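PDB 2WW8: CELL WALL surface anchor family protein from Streptococcus pneumoniae, which acts as the pilus adhesin RrgA, a surface-anchored protein through which the bacterium probably recognises and attaches to host cells. Local coordinates for residues A[319-324]-A[328-333]; A[396-401]-A[405-410]; A[608-613]-A[618-623]. All blocks are in the same frame, centred on the assembly; numbering follows the deposited sequence.

Contact 1: A[319-324]-A[328-333]; sequences YSYLKL and KNDIVE
OD2 of D330 has two partners: K323 NZ reaches it in a salt bridge of 3.2 Å, and T325 OG1, in the next short strand, 324-325, is hydrogen-bonded to the same oxygen. The ammonium group comes in on the syn side of the carboxylate but stands 35° out of its plane. K323 gets there by a bend late in its chain (chi3 98°), which brings the amine across the aspartate at about a right angle. Y321 lies between strand and helix beside this bridge. Its CG lies anti to the backbone N (chi1 -165°), which sends the ring toward the first turn of the helix, where D330 O sits over one face and the carboxylate carbon of E333 meets the edge, with Y321 CE2 and E333 CD 4.1 Å apart. The phenol oxygen lies close to the carboxylate, Y321 OH being 3.3 Å from D330 OD2, yet the angle is too poor for a hydrogen bond. D330 also ties its backbone N to the side chain of D327, just ahead of the helix. I331 turns the other way, onto helix 247-263. From strand 321-322 the chain turns a corner at K323 and passes through strand 324-325 into helix 328-337, beside edge strand 269-275 of the parallel sheet in this alpha/beta domain, a fold consistent with an integrin-like A domain.

Contact 2: A[396-401]-A[405-410]; sequences INFNHA and PSYQNQ
Q410 and the backbone of N399 meet through a closed pair of hydrogen bonds: N399 N gives to Q410 OE1 at 2.8 Å, and Q410 NE2 gives back to N399 O at 2.9 Å. Both are nearly straight, at 170°, and both use a lone pair in the carbonyl plane. With N and O of one residue both paired, the side-chain amide stands in for the partner residue of a hydrogen-bonded antiparallel pair. The other hydrogen of the amide goes to P405 O, 3.0 Å from Q410 NE2, and these three bonds fix the rotation of the group.

Beside it lies an aromatic cluster. Y407 turns its edge toward the face of F398 in an offset edge-to-face pair, centroids 5.5 Å apart and planes at 75°; F398 in turn presents its own edge to Q410 OE1. At the far end of the tyrosine, its OH and H400 ND1 share a hydrogen bond of 2.8 Å made in the plane of the imidazole, while the two rings meet only rim to rim. CG of Y407 stands beside its backbone N (chi1 -59°), which carries the ring across to the loop, where its hydroxyl end reaches the histidine.

Further out, I396 CG2 sits over one face of F398, toward its rim, and N399 OD1 takes A401 N in an Asx turn at 3.0 Å. S406 is the N-cap of helix 407-416, its OG accepting from N409 N. An EPE molecule, probably from the crystallisation liquor, is hydrogen-bonded to Y407 N. What results is a loop folded onto a capped helix N-terminus, held by Q410 pairing with the loop's main chain and by an aromatic cluster.

Contact 3: A[608-613]-A[618-623]; sequences LQLGTD and PADYTL. With CA (calcium ion), chain D.
The loop leaving strand 606-608 runs past the approach to strand 621-625, with L610 and D620 closest at 5.7 Å between their CA atoms, and G611 turning the chain at positive phi. A calcium ion is the main link between the segments. L610 offers its main-chain oxygen, with L610 O 2.5 Å from the ion. D620 grips it with both carboxylate oxygens, unevenly: D620 OD2 is 2.4 Å from the calcium, D620 OD1 longer at 2.8 Å. D613 also brings both oxygens to the metal, OD1 at 2.7 Å and OD2 at 2.9 Å from the calcium. Its CG is wedged between the backbone N and the carbonyl carbon (chi1 52°), which turns the carboxylate to the ion. Water 2 is a further ligand, and R615 O and D617 OD1, from the turn between the segments, complete the shell.

Several oxygens are thereby drawn close without bonding to one another: L610 O lies 3.4 Å from D620 OD1, a spacing set by their shared metal. The ion's positive charge probably offsets the repulsion among the three carboxylates. D620 also packs against the loop, its CB against Q609 O; the L610 and D620 side chains cross at about a right angle, L610 CD2 near D620 OD2. Water 1 makes a second, metal-free link, lying 2.7 Å from both Q609 O and D620 O and bridging them. L610 touches F616, whose ring meets that of Y621 with planes about 15° apart. Acidic side chains and main-chain oxygens in a single short run make this a calcium-binding loop between two strands of the Ig-like, GBS104-type tip pilin domain.

Along the chain the contacts come in series, each closing before the next opens. Contacts 1 and 2 lie on the same side of the chain's centre, their centres 42 Å apart. Contact 1 sits beside the parallel sheet containing strands 225-232, 269-275 and 379-386, whereas contact 2 follows strand 392-393 and opens helix 407-416. Contact 3 belongs to a different, beta-rich domain, with centres 51 Å from contact 1 and 87 Å from contact 2. No two touch; the nearest atoms of contacts 1 and 2 are still about 23 Å apart. Each is a local contact between segments only a few residues apart, consistent with an elongated adhesin built of separate domains strung end to end.

Contact 1: A[319-324]-A[328-333]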
loop_
_atom_site.group_PDB
_atom_site.type_symbol
_atom_site.label_atom_id
_atom_site.label_comp_id
_atom_site.label_asym_id
_atom_site.label_seq_id
_atom_site.Cartn_x
_atom_site.Cartn_y
_atom_site.Cartn_z
ATOM N N TYR A 319 10.996 -33.384 9.642
ATOM C CA TYR A 319 9.767 -32.773 9.135
ATOM C C TYR A 319 8.731 -32.715 10.246
ATOM O O TYR A 319 7.546 -32.673 9.943
ATOM C CB TYR A 319 9.263 -33.674 7.995
ATOM C CG TYR A 319 10.118 -33.605 6.710
ATOM C CD1 TYR A 319 10.712 -32.394 6.289
ATOM C CD2 TYR A 319 10.307 -34.738 5.912
ATOM C CE1 TYR A 319 11.484 -32.324 5.073
ATOM C CE2 TYR A 319 11.053 -34.685 4.688
ATOM C CZ TYR A 319 11.615 -33.469 4.294
ATOM O OH TYR A 319 12.358 -33.436 3.133
ATOM N N SER A 320 9.140 -32.792 11.518
ATOM C CA SER A 320 8.113 -32.800 12.568
ATOM C C SER A 320 8.203 -31.539 13.431
ATOM O O SER A 320 9.215 -30.824 13.422
ATOM C CB SER A 320 8.166 -34.084 13.391
ATOM O OG SER A 320 7.822 -35.144 12.526
ATOM N N TYR A 321 7.093 -31.201 14.102
ATOM C CA TYR A 321 7.145 -30.163 15.097
ATOM C C TYR A 321 6.374 -30.660 16.298
ATOM O O TYR A 321 5.139 -30.508 16.397
ATOM C CB TYR A 321 6.629 -28.845 14.509
ATOM C CG TYR A 321 7.029 -27.708 15.410
ATOM C CD1 TYR A 321 6.278 -27.411 16.565
ATOM C CD2 TYR A 321 8.150 -26.931 15.127
ATOM C CE1 TYR A 321 6.615 -26.364 17.403
ATOM C CE2 TYR A 321 8.523 -25.868 15.968
ATOM C CZ TYR A 321 7.746 -25.625 17.084
ATOM O OH TYR A 321 8.131 -24.618 17.912
ATOM N N LEU A 322 7.109 -31.295 17.205
ATOM C CA LEU A 322 6.481 -32.223 18.148
ATOM C C LEU A 322 6.003 -31.502 19.423
ATOM O O LEU A 322 5.949 -32.130 20.481
ATOM C CB LEU A 322 7.461 -33.312 18.580
ATOM C CG LEU A 322 7.830 -34.222 17.416
ATOM C CD1 LEU A 322 8.978 -35.219 17.715
ATOM C CD2 LEU A 322 6.631 -34.859 16.726
ATOM N N LYS A 323 5.692 -30.211 19.316
ATOM C CA LYS A 323 5.215 -29.388 20.419
ATOM C C LYS A 323 3.966 -28.587 19.985
ATOM O O LYS A 323 3.972 -27.888 18.923
ATOM C CB LYS A 323 6.360 -28.473 20.815
ATOM C CG LYS A 323 6.206 -27.787 22.164
ATOM C CD LYS A 323 7.247 -26.675 22.375
ATOM C CE LYS A 323 6.680 -25.302 22.049
ATOM N NZ LYS A 323 7.784 -24.343 21.780
ATOM N N LEU A 324 2.867 -28.758 20.744
ATOM C CA LEU A 324 1.631 -27.965 20.553
ATOM C C LEU A 324 2.014 -26.515 20.781
ATOM O O LEU A 324 2.613 -26.190 21.825
ATOM C CB LEU A 324 0.566 -28.342 21.596
ATOM C CG LEU A 324 -0.199 -29.612 21.216
ATOM C CD1 LEU A 324 -1.130 -29.915 22.373
ATOM C CD2 LEU A 324 -0.917 -29.399 19.905
ATOM N N LYS A 328 3.345 -17.286 17.106
ATOM C CA LYS A 328 3.480 -16.966 15.674
ATOM C C LYS A 328 4.818 -17.347 15.010
ATOM O O LYS A 328 4.858 -17.812 13.853
ATOM C CB LYS A 328 3.197 -15.468 15.438
ATOM C CG LYS A 328 1.726 -15.050 15.730
ATOM C CD LYS A 328 0.678 -16.071 15.209
ATOM C CE LYS A 328 -0.772 -15.641 15.583
ATOM N NZ LYS A 328 -1.817 -16.491 14.938
ATOM N N ASN A 329 5.926 -17.155 15.724
ATOM C CA ASN A 329 7.233 -17.516 15.193
ATOM C C ASN A 329 7.419 -19.025 15.084
ATOM O O ASN A 329 7.975 -19.554 14.109
ATOM C CB ASN A 329 8.338 -16.912 16.073
ATOM C CG ASN A 329 8.549 -15.409 15.850
ATOM O OD1 ASN A 329 8.569 -14.655 16.818
ATOM N ND2 ASN A 329 8.698 -14.965 14.592
ATOM N N ASP A 330 6.948 -19.735 16.100
ATOM C CA ASP A 330 6.950 -21.196 16.116
ATOM C C ASP A 330 6.097 -21.731 14.970
ATOM O O ASP A 330 6.479 -22.734 14.376
ATOM C CB ASP A 330 6.308 -21.765 17.396
ATOM C CG ASP A 330 7.188 -21.673 18.669
ATOM O OD1 ASP A 330 8.322 -21.110 18.616
ATOM O OD2 ASP A 330 6.693 -22.214 19.719
ATOM N N ILE A 331 4.943 -21.113 14.728
ATOM C CA ILE A 331 4.041 -21.554 13.654
ATOM C C ILE A 331 4.721 -21.405 12.292
ATOM O O ILE A 331 4.622 -22.313 11.458
ATOM C CB ILE A 331 2.703 -20.785 13.668
ATOM C CG1 ILE A 331 1.876 -21.216 14.915
ATOM C CG2 ILE A 331 1.949 -21.048 12.350
ATOM C CD1 ILE A 331 0.878 -20.219 15.332
ATOM N N VAL A 332 5.417 -20.283 12.082
ATOM C CA VAL A 332 6.229 -20.091 10.877
ATOM C C VAL A 332 7.256 -21.233 10.674
ATOM O O VAL A 332 7.477 -21.718 9.576
ATOM C CB VAL A 332 6.930 -18.715 10.819
ATOM C CG1 VAL A 332 8.000 -18.643 9.648
ATOM C CG2 VAL A 332 5.883 -17.601 10.684
ATOM N N GLU A 333 7.878 -21.631 11.775
ATOM C CA GLU A 333 8.909 -22.631 11.753
ATOM C C GLU A 333 8.267 -23.981 11.467
ATOM O O GLU A 333 8.745 -24.722 10.619
ATOM C CB GLU A 333 9.634 -22.559 13.096
ATOM C CG GLU A 333 10.831 -23.480 13.147
ATOM C CD GLU A 333 11.510 -23.484 14.521
ATOM O OE1 GLU A 333 11.209 -22.615 15.387
ATOM O OE2 GLU A 333 12.323 -24.423 14.705
#

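Contact 2: A[396-401]-A[405-410]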
loop_
_atom_site.group_PDB
_atom_site.type_symbol
_atom_site.label_atom_id
_atom_site.label_comp_id
_atom_site.label_asym_id
_atom_site.label_seq_id
_atom_site.Cartn_x
_atom_site.Cartn_y
_atom_site.Cartn_z
ATOM N N ILE A 396 2.232 -57.647 19.287
ATOM C CA ILE A 396 1.502 -57.950 20.489
ATOM C C ILE A 396 2.426 -58.891 21.281
ATOM O O ILE A 396 3.098 -59.790 20.701
ATOM C CB ILE A 396 0.231 -58.630 20.072
ATOM C CG1 ILE A 396 -0.555 -57.625 19.211
ATOM C CG2 ILE A 396 -0.561 -59.222 21.292
ATOM C CD1 ILE A 396 -1.805 -58.216 18.560
ATOM N N ASN A 397 2.474 -58.651 22.596
ATOM C CA ASN A 397 3.462 -59.294 23.471
ATOM C C ASN A 397 2.986 -60.674 23.930
ATOM O O ASN A 397 2.703 -60.864 25.096
ATOM C CB ASN A 397 3.805 -58.343 24.634
ATOM C CG ASN A 397 4.807 -58.918 25.614
ATOM O OD1 ASN A 397 5.753 -59.548 25.213
ATOM N ND2 ASN A 397 4.570 -58.756 26.903
ATOM N N PHE A 398 2.875 -61.634 23.006
ATOM C CA PHE A 398 2.556 -63.030 23.368
ATOM C C PHE A 398 3.599 -63.693 24.251
ATOM O O PHE A 398 4.799 -63.488 24.055
ATOM C CB PHE A 398 2.307 -63.880 22.102
ATOM C CG PHE A 398 1.006 -63.525 21.376
ATOM C CD1 PHE A 398 -0.223 -63.775 21.969
ATOM C CD2 PHE A 398 1.013 -62.951 20.125
ATOM C CE1 PHE A 398 -1.410 -63.458 21.323
ATOM C CE2 PHE A 398 -0.175 -62.587 19.435
ATOM C CZ PHE A 398 -1.393 -62.875 20.035
ATOM N N ASN A 399 3.135 -64.503 25.192
ATOM C CA ASN A 399 3.968 -65.327 26.068
ATOM C C ASN A 399 4.208 -66.715 25.462
ATOM O O ASN A 399 3.258 -67.439 25.145
ATOM C CB ASN A 399 3.277 -65.426 27.437
ATOM C CG ASN A 399 4.146 -66.059 28.513
ATOM O OD1 ASN A 399 5.230 -66.596 28.282
ATOM N ND2 ASN A 399 3.629 -66.024 29.727
ATOM N N HIS A 400 5.478 -67.070 25.257
ATOM C CA HIS A 400 5.823 -68.309 24.563
ATOM C C HIS A 400 6.390 -69.323 25.528
ATOM O O HIS A 400 6.926 -70.325 25.040
ATOM C CB HIS A 400 6.847 -68.151 23.427
ATOM C CG HIS A 400 6.434 -67.159 22.392
ATOM N ND1 HIS A 400 5.277 -67.310 21.660
ATOM C CD2 HIS A 400 6.976 -65.979 22.010
ATOM C CE1 HIS A 400 5.125 -66.272 20.858
ATOM N NE2 HIS A 400 6.139 -65.448 21.056
ATOM N N ALA A 401 6.286 -69.063 26.835
ATOM C CA ALA A 401 6.806 -69.999 27.824
ATOM C C ALA A 401 6.053 -71.322 27.791
ATOM O O ALA A 401 4.901 -71.361 27.377
ATOM C CB ALA A 401 6.792 -69.398 29.225
ATOM N N PRO A 405 -0.744 -69.934 28.457
ATOM C CA PRO A 405 -2.040 -70.261 27.855
ATOM C C PRO A 405 -2.024 -70.233 26.339
ATOM O O PRO A 405 -1.091 -69.724 25.742
ATOM C CB PRO A 405 -2.996 -69.168 28.360
ATOM C CG PRO A 405 -2.262 -68.333 29.319
ATOM C CD PRO A 405 -0.790 -68.698 29.259
ATOM N N SER A 406 -3.060 -70.759 25.705
ATOM C CA SER A 406 -3.137 -70.669 24.246
ATOM C C SER A 406 -3.113 -69.218 23.779
ATOM O O SER A 406 -3.554 -68.294 24.497
ATOM C CB SER A 406 -4.398 -71.375 23.747
ATOM O OG SER A 406 -5.478 -70.466 23.782
ATOM N N TYR A 407 -2.596 -69.008 22.569
ATOM C CA TYR A 407 -2.569 -67.688 22.003
ATOM C C TYR A 407 -3.935 -66.992 21.990
ATOM O O TYR A 407 -3.979 -65.793 22.202
ATOM C CB TYR A 407 -1.870 -67.671 20.642
ATOM C CG TYR A 407 -0.442 -68.177 20.735
ATOM C CD1 TYR A 407 0.444 -67.570 21.607
ATOM C CD2 TYR A 407 0.011 -69.295 19.999
ATOM C CE1 TYR A 407 1.739 -67.987 21.716
ATOM C CE2 TYR A 407 1.346 -69.727 20.113
ATOM C CZ TYR A 407 2.206 -69.064 20.984
ATOM O OH TYR A 407 3.539 -69.395 21.183
ATOM N N GLN A 408 -4.995 -67.726 21.673
ATOM C CA GLN A 408 -6.321 -67.130 21.652
ATOM C C GLN A 408 -6.683 -66.687 23.095
ATOM O O GLN A 408 -7.177 -65.591 23.267
ATOM C CB GLN A 408 -7.356 -68.147 21.130
ATOM C CG GLN A 408 -8.794 -67.585 21.008
ATOM C CD GLN A 408 -8.830 -66.456 20.012
ATOM O OE1 GLN A 408 -8.404 -66.629 18.868
ATOM N NE2 GLN A 408 -9.288 -65.267 20.433
ATOM N N ASN A 409 -6.508 -67.558 24.102
ATOM C CA ASN A 409 -6.715 -67.207 25.521
ATOM C C ASN A 409 -5.904 -65.953 25.890
ATOM O O ASN A 409 -6.415 -65.025 26.535
ATOM C CB ASN A 409 -6.449 -68.385 26.466
ATOM C CG ASN A 409 -7.599 -69.422 26.468
ATOM O OD1 ASN A 409 -8.742 -69.108 26.154
ATOM N ND2 ASN A 409 -7.282 -70.650 26.826
ATOM N N GLN A 410 -4.667 -65.897 25.400
ATOM C CA GLN A 410 -3.821 -64.769 25.717
ATOM C C GLN A 410 -4.427 -63.524 25.115
ATOM O O GLN A 410 -4.471 -62.463 25.759
ATOM C CB GLN A 410 -2.400 -64.959 25.215
ATOM C CG GLN A 410 -1.643 -66.000 26.017
ATOM C CD GLN A 410 -0.176 -66.000 25.618
ATOM O OE1 GLN A 410 0.403 -64.941 25.385
ATOM N NE2 GLN A 410 0.441 -67.160 25.563
#

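Contact 3: A[608-613]-A[618-623]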
loop_
_atom_site.group_PDB
_atom_site.type_symbol
_atom_site.label_atom_id
_atom_site.label_comp_id
_atom_site.label_asym_id
_atom_site.label_seq_id
_atom_site.Cartn_x
_atom_site.Cartn_y
_atom_site.Cartn_z
ATOM N N LEU A 608 -16.146 16.770 -5.009
ATOM C CA LEU A 608 -16.111 15.526 -5.768
ATOM C C LEU A 608 -16.254 15.895 -7.261
ATOM O O LEU A 608 -17.116 16.722 -7.598
ATOM C CB LEU A 608 -17.294 14.637 -5.380
ATOM C CG LEU A 608 -17.387 13.215 -5.980
ATOM C CD1 LEU A 608 -16.283 12.264 -5.678
ATOM C CD2 LEU A 608 -18.698 12.623 -5.451
ATOM N N GLN A 609 -15.400 15.326 -8.112
ATOM C CA GLN A 609 -15.436 15.568 -9.561
ATOM C C GLN A 609 -16.539 14.708 -10.127
ATOM O O GLN A 609 -16.502 13.474 -10.050
ATOM C CB GLN A 609 -14.119 15.231 -10.241
ATOM C CG GLN A 609 -13.037 16.169 -9.715
ATOM C CD GLN A 609 -13.389 17.615 -9.989
ATOM O OE1 GLN A 609 -14.027 18.316 -9.173
ATOM N NE2 GLN A 609 -12.981 18.076 -11.164
ATOM N N LEU A 610 -17.566 15.378 -10.627
ATOM C CA LEU A 610 -18.689 14.710 -11.284
ATOM C C LEU A 610 -18.597 14.844 -12.815
ATOM O O LEU A 610 -19.549 14.504 -13.538
ATOM C CB LEU A 610 -20.004 15.339 -10.805
ATOM C CG LEU A 610 -20.138 15.271 -9.282
ATOM C CD1 LEU A 610 -21.374 15.978 -8.731
ATOM C CD2 LEU A 610 -20.106 13.817 -8.888
ATOM N N GLY A 611 -17.463 15.350 -13.309
ATOM C CA GLY A 611 -17.329 15.714 -14.729
ATOM C C GLY A 611 -18.416 16.628 -15.287
ATOM O O GLY A 611 -19.296 17.125 -14.579
ATOM N N THR A 612 -18.380 16.874 -16.590
ATOM C CA THR A 612 -19.250 17.902 -17.191
ATOM C C THR A 612 -20.758 17.746 -16.953
ATOM O O THR A 612 -21.454 18.760 -16.855
ATOM C CB THR A 612 -18.900 18.080 -18.683
ATOM O OG1 THR A 612 -17.467 18.187 -18.757
ATOM C CG2 THR A 612 -19.515 19.339 -19.266
ATOM N N ASP A 613 -21.265 16.512 -16.831
ATOM C CA ASP A 613 -22.713 16.321 -16.639
ATOM C C ASP A 613 -23.173 16.850 -15.281
ATOM O O ASP A 613 -24.374 17.040 -15.050
ATOM C CB ASP A 613 -23.185 14.882 -16.927
ATOM C CG ASP A 613 -22.372 13.821 -16.160
ATOM O OD1 ASP A 613 -21.175 14.083 -15.972
ATOM O OD2 ASP A 613 -22.868 12.736 -15.760
ATOM N N PRO A 618 -21.353 6.215 -13.157
ATOM C CA PRO A 618 -20.202 5.305 -13.197
ATOM C C PRO A 618 -18.897 5.846 -13.778
ATOM O O PRO A 618 -17.846 5.341 -13.393
ATOM C CB PRO A 618 -20.735 4.127 -14.030
ATOM C CG PRO A 618 -22.252 4.172 -13.735
ATOM C CD PRO A 618 -22.501 5.646 -13.895
ATOM N N ALA A 619 -18.941 6.838 -14.669
ATOM C CA ALA A 619 -17.726 7.571 -15.095
ATOM C C ALA A 619 -16.927 8.292 -13.993
ATOM O O ALA A 619 -15.765 8.669 -14.258
ATOM C CB ALA A 619 -18.063 8.592 -16.190
ATOM N N ASP A 620 -17.521 8.511 -12.814
ATOM C CA ASP A 620 -16.913 9.350 -11.769
ATOM C C ASP A 620 -16.221 8.538 -10.675
ATOM O O ASP A 620 -15.595 9.107 -9.762
ATOM C CB ASP A 620 -17.955 10.260 -11.138
ATOM C CG ASP A 620 -18.694 11.028 -12.192
ATOM O OD1 ASP A 620 -18.049 11.422 -13.202
ATOM O OD2 ASP A 620 -19.932 11.163 -12.067
ATOM N N TYR A 621 -16.293 7.212 -10.755
ATOM C CA TYR A 621 -15.665 6.449 -9.678
ATOM C C TYR A 621 -15.273 5.104 -10.248
ATOM O O TYR A 621 -15.764 4.704 -11.310
ATOM C CB TYR A 621 -16.621 6.273 -8.484
ATOM C CG TYR A 621 -17.810 5.366 -8.816
ATOM C CD1 TYR A 621 -17.721 3.971 -8.614
ATOM C CD2 TYR A 621 -18.984 5.900 -9.357
ATOM C CE1 TYR A 621 -18.799 3.142 -8.949
ATOM C CE2 TYR A 621 -20.053 5.101 -9.674
ATOM C CZ TYR A 621 -19.927 3.723 -9.468
ATOM O OH TYR A 621 -20.979 2.902 -9.796
ATOM N N THR A 622 -14.419 4.388 -9.523
ATOM C CA THR A 622 -14.289 2.957 -9.757
ATOM C C THR A 622 -14.534 2.160 -8.476
ATOM O O THR A 622 -14.224 2.622 -7.368
ATOM C CB THR A 622 -12.914 2.550 -10.385
ATOM O OG1 THR A 622 -11.847 2.592 -9.414
ATOM C CG2 THR A 622 -12.561 3.363 -11.614
ATOM N N LEU A 623 -15.062 0.948 -8.627
ATOM C CA LEU A 623 -15.189 0.007 -7.517
ATOM C C LEU A 623 -14.792 -1.372 -8.063
ATOM O O LEU A 623 -15.452 -1.881 -8.988
ATOM C CB LEU A 623 -16.616 0.014 -6.939
ATOM C CG LEU A 623 -16.662 -0.730 -5.588
ATOM C CD1 LEU A 623 -15.939 0.063 -4.489
ATOM C CD2 LEU A 623 -18.087 -1.095 -5.141
HETATM CA CA CA D . -20.534 12.306 -14.105
HETATM O O HOH W 1 -14.680 11.603 -9.535
HETATM O O HOH W 2 -19.207 12.092 -16.159
#